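Local coordinates for protein DMSP lyase (Ruegeria pomeroyi, PDB 5CU1) that belongs to the cupin superfamily of beta-barrel proteins and holds an iron(III) ion inside its barrel, at residues Q20-E25 and A74-A79; L123-V128 and L192-G197; E145-L150 and R187-L192. All coordinates share one frame; numbering follows the deposited sequence.

In the fold
The three contacts differ with their place in the fold: a helix pair near the surface against two strand pairings in the barrel wall. Interaction 1, its centre about 14 Å from the centre of the chain, is partly buried, with no hydrogen bond passing directly between its segments. Interactions 2 and 3 are fully buried and are both built on strand 189-196, sharing Leu-192: one pairs it with 124-130, the other with 144-150, and backbone hydrogen bonds run through both. On the inner side Glu-145 binds the iron(III) ion, with Trp-195 and Tyr-147 close by, whereas outer side chains meet the helices. Interaction 1 reaches interaction 3 through Ile-76 against Leu-150 and Arg-77 against Met-190.

Interaction 1 (Q20-E25 and A74-A79); sequences QNLLAE and AAIRDA
Asn-21 opens the contact lightly, its OD1 just within touching range of Ala-79 CB. A water lies between this amide and the carbonyl of Ala-75, but its distance to that oxygen is too short to be trusted, so a bridge there is doubtful. One residue on, Leu-22 goes deeper. With CG anti to the backbone N (chi1 -173°), its CD1 branch is carried across to the second helix, where it lies 4.0 Å from Ala-79 CB and 4.2 Å from Ile-76 CG1. The same methyl also lies against the backbone beside the alanine methyl, 3.7 Å from the C atom of Ala-79. Further along 74-83, Phe-80 and Ala-83 also touch Leu-22, as does Leu-111 from a loop.

The two segments form an antiparallel helix pair: their N-to-C directions lie 149° apart and their axes approach to 9.1 Å. Helices 17-32 and 74-83 belong to the helical layer outside the cupin barrel, and Ala-75, Ile-76 and Ala-79 form the face of the second segment turned to its partner.

Glu-25 finishes the first segment with two distinct contacts. Its CB packs 4.0 Å from Ile-76 CB, while CD1 of that isoleucine extends alongside the Glu-25 backbone to 3.9 Å from its carbonyl O. Beyond CB the glutamate chain is folded at chi2 (-65°), which brings the carboxylate over the methyl of Ala-75. Glu-25 CD stands 3.6 Å from Ala-75 CB, and both oxygens are similarly near, so the methyl meets the group as a whole. Arg-77, whose side chain starts away from the first helix, pairs instead with its neighbour: NH1 donates an almost straight 2.8 Å salt-bridge bond to Asp-78 OD1.

Interaction 2 (L123-V128 and L192-G197); sequences LAAYVV and LVLWRG
Tyr-126 drives the edge of its ring at the face of Trp-195, so that the ring edge is the bump and the indole face receives it. Its CE2 atom stands over the indole, 4.0 Å from Trp-195 CD2, in a T-shaped (edge-to-face) stack whose planes meet at 66°. Ala-124, the cross-strand partner of the tryptophan, sets its methyl against Trp-195 CB, 4.2 Å from its own CB. Toward the other end, Val-193 meets Val-128 at a slant, CG2 to CG2 at 3.9 Å.

The reverse side of the sheet inverts the pattern. Ala-125 is the hollow, filled by Leu-194 CD2 at 3.6 Å from its CB and bordered by Leu-192 CD1. The same CD1 of Leu-192 comes within 3.4 Å of Tyr-126 O. Two hydrogen-bonded pairs, Ala-124 with Trp-195 and Tyr-126 with Val-193, set this antiparallel register.

Trp-195 lies on the inner, metal-facing side of the cupin barrel, where its NE1 donates a hydrogen bond to OE2 of the iron ligand Glu-145. Strand 107-110 flanks 124-130, strand 144-150 borders 189-196 on its other edge, and Phe-26 of helix 17-32 packs on Leu-192 and Leu-194 from outside.

Interaction 3 (E145-L150 and R187-L192); sequences EIYFIL and RPFMAL. With FE (Fe (III) ion), chain B.
Tyr-147 and Phe-189 meet rim to rim: Tyr-147 CE2 and Phe-189 CE1 lie 4.4 Å apart, each near the plane of the other ring. Elsewhere on its edge the tyrosine ring points at the metal centre, with Glu-145 OE1 and the iron(III) ion in its plane. Ala-191 CB occupies the edge of the Phe-189 ring and also approaches Tyr-147 CD2, to 3.9 Å, so one methyl touches both rings beside the place where they meet. Phe-156, from another strand, adds an edge-to-face partner to Tyr-147, and the Phe-148 ring meets Tyr-73 in the same edge-to-face way. Ile-149 packs with CG1 beside Phe-189 and CD1 beside Ala-191.

The carboxylate of Glu-145 grips iron with both oxygens, OE1 and OE2 each 2.4 Å from the metal. Its chain runs extended, and a chi1 of 171° turns CG away from the backbone nitrogen to carry the group inward from the strand. His-141 and His-180 are the other protein ligands. In the second shell, His-174 is hydrogen-bonded to OE1, which should help to fix the rotation of the carboxylate. This is the metal pocket of a cupin barrel: Glu-145 and His-180 come from strands and His-141 from the turn between two of them.

Phe-148 and Leu-192 form a hydrogen-bonded antiparallel pair, and a further bond of 2.9 Å runs from Leu-150 N to Met-190 O. The side chains of Leu-150 and Met-190 cross obliquely: Leu-150 CD1 lies 3.6 Å from Met-190 SD, while its CD2 turns to Leu-192 CB, 4.2 Å away.

Strand 144-150 is paired on its other edge with 171-174, and 189-196 with 124-130. On the outer surface, helix 34-39 packs against Ile-146, Phe-148 and Leu-192, and helix 74-83 lays Ile-76, Arg-77 and Phe-80 over Leu-150 and Met-190.

Interaction 1 (Q20-E25 and A74-A79)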
# COMPACT_ATOMS: atom_id res chain seq x y z
N GLN A 20 -10.67 -3.21 -13.27
CA GLN A 20 -12.02 -2.79 -13.27
C GLN A 20 -12.73 -3.09 -12.00
O GLN A 20 -13.00 -2.20 -11.42
CB GLN A 20 -12.79 -3.22 -14.50
CG GLN A 20 -12.47 -2.50 -15.80
CD GLN A 20 -13.55 -2.61 -16.92
OE1 GLN A 20 -14.68 -3.09 -16.76
NE2 GLN A 20 -13.15 -2.16 -18.09
N ASN A 21 -12.94 -4.33 -11.57
CA ASN A 21 -13.45 -4.63 -10.32
C ASN A 21 -12.83 -3.97 -9.10
O ASN A 21 -13.51 -3.73 -8.22
CB ASN A 21 -13.52 -6.07 -10.11
CG ASN A 21 -14.59 -6.44 -9.10
OD1 ASN A 21 -14.31 -7.19 -8.17
ND2 ASN A 21 -15.79 -5.88 -9.24
N LEU A 22 -11.51 -3.80 -9.11
CA LEU A 22 -10.69 -3.17 -8.10
C LEU A 22 -10.97 -1.72 -7.86
O LEU A 22 -11.36 -1.44 -6.88
CB LEU A 22 -9.22 -3.48 -8.23
CG LEU A 22 -8.16 -3.07 -7.20
CD1 LEU A 22 -8.54 -3.49 -5.79
CD2 LEU A 22 -6.82 -3.58 -7.55
N LEU A 23 -10.96 -0.93 -8.85
CA LEU A 23 -11.44 0.38 -8.81
C LEU A 23 -12.83 0.70 -8.13
O LEU A 23 -12.93 1.47 -7.32
CB LEU A 23 -11.28 1.02 -10.15
CG LEU A 23 -11.65 2.44 -10.16
CD1 LEU A 23 -10.74 3.38 -9.61
CD2 LEU A 23 -11.52 2.76 -11.53
N ALA A 24 -13.80 -0.02 -8.56
CA ALA A 24 -15.04 -0.18 -8.03
C ALA A 24 -15.20 -0.66 -6.63
O ALA A 24 -16.01 -0.16 -5.99
CB ALA A 24 -15.91 -0.89 -8.98
N GLU A 25 -14.29 -1.50 -6.18
CA GLU A 25 -14.18 -1.75 -4.81
C GLU A 25 -13.50 -0.65 -3.98
O GLU A 25 -13.94 -0.43 -2.98
CB GLU A 25 -13.64 -3.09 -4.48
CG GLU A 25 -14.37 -4.28 -4.82
CD GLU A 25 -15.63 -4.48 -4.15
OE1 GLU A 25 -16.03 -3.92 -3.28
OE2 GLU A 25 -16.31 -5.20 -4.67
N ALA A 74 -13.14 -7.84 2.97
CA ALA A 74 -12.90 -8.95 2.09
C ALA A 74 -13.03 -8.75 0.71
O ALA A 74 -12.27 -9.20 0.01
CB ALA A 74 -13.62 -10.16 2.51
N ALA A 75 -13.91 -7.93 0.25
CA ALA A 75 -14.02 -7.70 -1.20
C ALA A 75 -12.83 -7.13 -1.92
O ALA A 75 -12.50 -7.55 -2.88
CB ALA A 75 -15.25 -6.94 -1.52
N ILE A 76 -12.32 -6.11 -1.31
CA ILE A 76 -11.25 -5.30 -1.77
C ILE A 76 -9.99 -5.94 -1.64
O ILE A 76 -9.31 -5.87 -2.46
CB ILE A 76 -11.36 -3.80 -1.32
CG1 ILE A 76 -10.44 -2.94 -2.08
CG2 ILE A 76 -11.15 -3.64 0.11
CD1 ILE A 76 -10.39 -1.54 -1.77
N ARG A 77 -9.78 -6.55 -0.56
CA ARG A 77 -8.81 -7.46 -0.36
C ARG A 77 -8.65 -8.51 -1.46
O ARG A 77 -7.67 -8.65 -1.88
CB ARG A 77 -8.95 -8.02 0.93
CG ARG A 77 -7.91 -9.00 1.35
CD ARG A 77 -8.41 -10.34 1.35
NE ARG A 77 -8.93 -10.87 2.51
CZ ARG A 77 -9.75 -11.86 2.71
NH1 ARG A 77 -10.44 -12.54 2.04
NH2 ARG A 77 -9.94 -12.11 3.76
N ASP A 78 -9.68 -9.23 -1.80
CA ASP A 78 -9.78 -10.21 -2.83
C ASP A 78 -9.51 -9.67 -4.18
O ASP A 78 -8.79 -10.15 -4.86
CB ASP A 78 -10.99 -11.10 -2.71
CG ASP A 78 -11.11 -11.83 -1.37
OD1 ASP A 78 -10.31 -12.15 -0.73
OD2 ASP A 78 -12.05 -12.19 -0.90
N ALA A 79 -10.03 -8.53 -4.40
CA ALA A 79 -9.73 -7.72 -5.48
C ALA A 79 -8.33 -7.22 -5.65
O ALA A 79 -7.86 -7.46 -6.55
CB ALA A 79 -10.78 -6.75 -5.64
O HOH W 1 -13.42 -8.17 -5.05

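Interaction 2 (L123-V128 and L192-G197)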
# COMPACT_ATOMS: atom_id res chain seq x y z
N LEU A 123 -4.51 12.41 -6.39
CA LEU A 123 -4.22 11.27 -5.61
C LEU A 123 -3.35 10.18 -6.28
O LEU A 123 -3.26 10.15 -7.40
CB LEU A 123 -5.54 10.76 -4.95
CG LEU A 123 -6.73 10.08 -5.52
CD1 LEU A 123 -7.24 10.78 -6.74
CD2 LEU A 123 -6.45 8.73 -5.93
N ALA A 124 -2.75 9.32 -5.52
CA ALA A 124 -2.43 7.95 -5.78
C ALA A 124 -2.92 6.97 -4.74
O ALA A 124 -3.25 7.29 -3.78
CB ALA A 124 -0.99 7.80 -5.99
N ALA A 125 -3.08 5.80 -5.17
CA ALA A 125 -3.48 4.70 -4.45
C ALA A 125 -2.65 3.55 -4.81
O ALA A 125 -2.40 3.31 -5.89
CB ALA A 125 -4.95 4.41 -4.59
N TYR A 126 -2.39 2.78 -3.76
CA TYR A 126 -1.57 1.61 -3.55
C TYR A 126 -2.17 0.50 -2.51
O TYR A 126 -3.04 0.76 -1.73
CB TYR A 126 -0.09 1.92 -3.23
CG TYR A 126 0.62 3.01 -3.87
CD1 TYR A 126 1.38 2.80 -4.92
CD2 TYR A 126 0.60 4.26 -3.38
CE1 TYR A 126 2.07 3.74 -5.48
CE2 TYR A 126 1.27 5.21 -3.96
CZ TYR A 126 1.99 4.95 -5.06
OH TYR A 126 2.67 5.90 -5.63
N VAL A 127 -1.60 -0.68 -2.61
CA VAL A 127 -1.63 -1.86 -1.73
C VAL A 127 -0.29 -2.14 -1.25
O VAL A 127 0.55 -2.06 -1.97
CB VAL A 127 -2.39 -3.02 -2.34
CG1 VAL A 127 -1.70 -3.41 -3.60
CG2 VAL A 127 -2.68 -4.18 -1.43
N VAL A 128 -0.15 -2.39 0.02
CA VAL A 128 0.95 -2.96 0.77
C VAL A 128 0.52 -4.14 1.45
O VAL A 128 -0.30 -4.14 2.15
CB VAL A 128 1.68 -1.92 1.72
CG1 VAL A 128 2.81 -2.37 2.45
CG2 VAL A 128 2.17 -0.75 0.86
N LEU A 192 -4.59 -0.38 2.20
CA LEU A 192 -4.74 0.63 1.18
C LEU A 192 -3.94 1.82 1.63
O LEU A 192 -4.01 2.20 2.81
CB LEU A 192 -6.20 1.01 1.00
CG LEU A 192 -6.48 2.27 0.17
CD1 LEU A 192 -6.20 2.00 -1.32
CD2 LEU A 192 -7.91 2.78 0.39
N VAL A 193 -3.15 2.39 0.72
CA VAL A 193 -2.34 3.57 0.97
C VAL A 193 -2.69 4.68 -0.02
O VAL A 193 -2.55 4.48 -1.21
CB VAL A 193 -0.85 3.26 0.85
CG1 VAL A 193 -0.02 4.44 1.37
CG2 VAL A 193 -0.53 1.99 1.59
N LEU A 194 -3.16 5.83 0.48
CA LEU A 194 -3.48 6.99 -0.35
C LEU A 194 -2.44 8.08 -0.23
O LEU A 194 -1.94 8.32 0.85
CB LEU A 194 -4.85 7.56 0.02
CG LEU A 194 -6.02 6.59 -0.13
CD1 LEU A 194 -7.33 7.26 0.18
CD2 LEU A 194 -6.05 6.00 -1.54
N TRP A 195 -2.10 8.70 -1.36
CA TRP A 195 -1.18 9.84 -1.42
C TRP A 195 -1.88 11.08 -1.95
O TRP A 195 -2.77 11.01 -2.80
CB TRP A 195 0.01 9.55 -2.34
CG TRP A 195 1.07 8.72 -1.74
CD1 TRP A 195 0.94 7.89 -0.68
CD2 TRP A 195 2.43 8.64 -2.16
NE1 TRP A 195 2.14 7.28 -0.41
CE2 TRP A 195 3.07 7.73 -1.31
CE3 TRP A 195 3.17 9.24 -3.18
CZ2 TRP A 195 4.42 7.42 -1.43
CZ3 TRP A 195 4.50 8.93 -3.30
CH2 TRP A 195 5.12 8.03 -2.43
N ARG A 196 -1.44 12.23 -1.45
CA ARG A 196 -1.94 13.49 -1.94
C ARG A 196 -0.77 14.45 -1.88
O ARG A 196 0.14 14.26 -1.07
CB ARG A 196 -3.13 13.97 -1.12
CG ARG A 196 -2.81 14.36 0.31
CD ARG A 196 -4.06 14.66 1.13
NE ARG A 196 -3.73 15.44 2.32
CZ ARG A 196 -4.61 15.92 3.19
NH1 ARG A 196 -5.91 15.72 3.04
NH2 ARG A 196 -4.18 16.63 4.22
N GLY A 197 -0.77 15.45 -2.76
CA GLY A 197 0.30 16.42 -2.82
C GLY A 197 1.33 16.06 -3.86
O GLY A 197 0.99 15.80 -5.00

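Interaction 3 (E145-L150 and R187-L192)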
# COMPACT_ATOMS: atom_id res chain seq x y z
N GLU A 145 0.23 11.12 3.39
CA GLU A 145 -0.19 9.77 3.44
C GLU A 145 -1.22 9.26 4.45
O GLU A 145 -1.19 9.56 5.43
CB GLU A 145 1.01 8.83 3.29
CG GLU A 145 0.89 7.42 3.50
CD GLU A 145 2.16 6.69 3.52
OE1 GLU A 145 2.86 6.69 4.35
OE2 GLU A 145 2.49 6.17 2.62
N ILE A 146 -2.14 8.52 4.00
CA ILE A 146 -2.93 7.58 4.76
C ILE A 146 -2.77 6.06 4.58
O ILE A 146 -2.89 5.62 3.60
CB ILE A 146 -4.39 8.10 4.87
CG1 ILE A 146 -5.04 7.75 6.21
CG2 ILE A 146 -5.22 7.98 3.58
CD1 ILE A 146 -6.49 8.20 6.32
N TYR A 147 -2.47 5.34 5.60
CA TYR A 147 -2.58 3.91 5.76
C TYR A 147 -3.89 3.38 6.45
O TYR A 147 -4.11 3.47 7.54
CB TYR A 147 -1.24 3.35 6.34
CG TYR A 147 -0.04 2.88 5.57
CD1 TYR A 147 0.90 3.70 5.10
CD2 TYR A 147 0.23 1.58 5.48
CE1 TYR A 147 2.05 3.25 4.55
CE2 TYR A 147 1.31 1.11 4.89
CZ TYR A 147 2.23 1.92 4.41
OH TYR A 147 3.26 1.33 3.92
N PHE A 148 -4.72 2.86 5.68
CA PHE A 148 -5.90 2.10 5.97
C PHE A 148 -5.71 0.63 5.85
O PHE A 148 -5.59 0.17 4.90
CB PHE A 148 -7.17 2.71 5.28
CG PHE A 148 -8.46 2.17 5.71
CD1 PHE A 148 -9.37 2.88 6.47
CD2 PHE A 148 -8.81 0.98 5.31
CE1 PHE A 148 -10.50 2.41 6.81
CE2 PHE A 148 -9.99 0.47 5.71
CZ PHE A 148 -10.79 1.21 6.48
N ILE A 149 -5.79 -0.03 6.89
CA ILE A 149 -5.61 -1.42 7.03
C ILE A 149 -6.88 -2.29 6.59
O ILE A 149 -7.91 -2.19 7.12
CB ILE A 149 -5.03 -1.82 8.41
CG1 ILE A 149 -3.59 -1.74 8.50
CG2 ILE A 149 -5.27 -3.14 8.78
CD1 ILE A 149 -2.93 -0.48 8.53
N LEU A 150 -6.67 -3.19 5.69
CA LEU A 150 -7.66 -4.08 5.17
C LEU A 150 -7.80 -5.44 5.82
O LEU A 150 -8.81 -5.86 5.93
CB LEU A 150 -7.61 -4.22 3.63
CG LEU A 150 -7.34 -3.09 2.69
CD1 LEU A 150 -6.74 -3.27 1.38
CD2 LEU A 150 -8.42 -2.12 2.77
N ARG A 187 1.56 -12.09 12.49
CA ARG A 187 0.48 -11.81 11.54
C ARG A 187 0.97 -11.03 10.32
O ARG A 187 1.88 -10.23 10.43
CB ARG A 187 -0.63 -11.01 12.22
CG ARG A 187 -1.06 -11.50 13.60
CD ARG A 187 -1.98 -12.70 13.50
NE ARG A 187 -2.91 -12.56 12.39
CZ ARG A 187 -4.01 -11.82 12.42
NH1 ARG A 187 -4.31 -11.13 13.52
NH2 ARG A 187 -4.80 -11.75 11.35
N PRO A 188 0.38 -11.27 9.15
CA PRO A 188 0.55 -10.39 7.98
C PRO A 188 -0.43 -9.23 8.01
O PRO A 188 -1.30 -9.20 8.89
CB PRO A 188 0.25 -11.30 6.80
CG PRO A 188 -0.75 -12.30 7.37
CD PRO A 188 -0.27 -12.55 8.78
N PHE A 189 -0.28 -8.28 7.09
CA PHE A 189 -1.33 -7.29 6.84
C PHE A 189 -1.36 -6.91 5.37
O PHE A 189 -0.38 -7.09 4.63
CB PHE A 189 -1.17 -6.03 7.71
CG PHE A 189 -0.17 -5.03 7.18
CD1 PHE A 189 -0.58 -3.94 6.45
CD2 PHE A 189 1.18 -5.18 7.43
CE1 PHE A 189 0.34 -3.02 5.96
CE2 PHE A 189 2.09 -4.27 6.95
CZ PHE A 189 1.67 -3.19 6.21
N MET A 190 -2.51 -6.40 4.95
CA MET A 190 -2.65 -5.67 3.70
C MET A 190 -3.25 -4.32 4.02
O MET A 190 -4.12 -4.22 4.90
CB MET A 190 -3.53 -6.43 2.72
CG MET A 190 -3.87 -5.64 1.49
SD MET A 190 -5.15 -6.39 0.49
CE MET A 190 -4.55 -8.07 0.42
N ALA A 191 -2.79 -3.27 3.34
CA ALA A 191 -3.35 -1.94 3.52
C ALA A 191 -3.59 -1.25 2.21
O ALA A 191 -2.90 -1.49 1.23
CB ALA A 191 -2.44 -1.06 4.40
N LEU A 192 -4.59 -0.38 2.20
CA LEU A 192 -4.74 0.63 1.18
C LEU A 192 -3.94 1.82 1.63
O LEU A 192 -4.01 2.20 2.81
CB LEU A 192 -6.20 1.01 1.00
CG LEU A 192 -6.48 2.27 0.17
CD1 LEU A 192 -6.20 2.00 -1.32
CD2 LEU A 192 -7.91 2.78 0.39
FE FE B . 4.74 5.77 3.28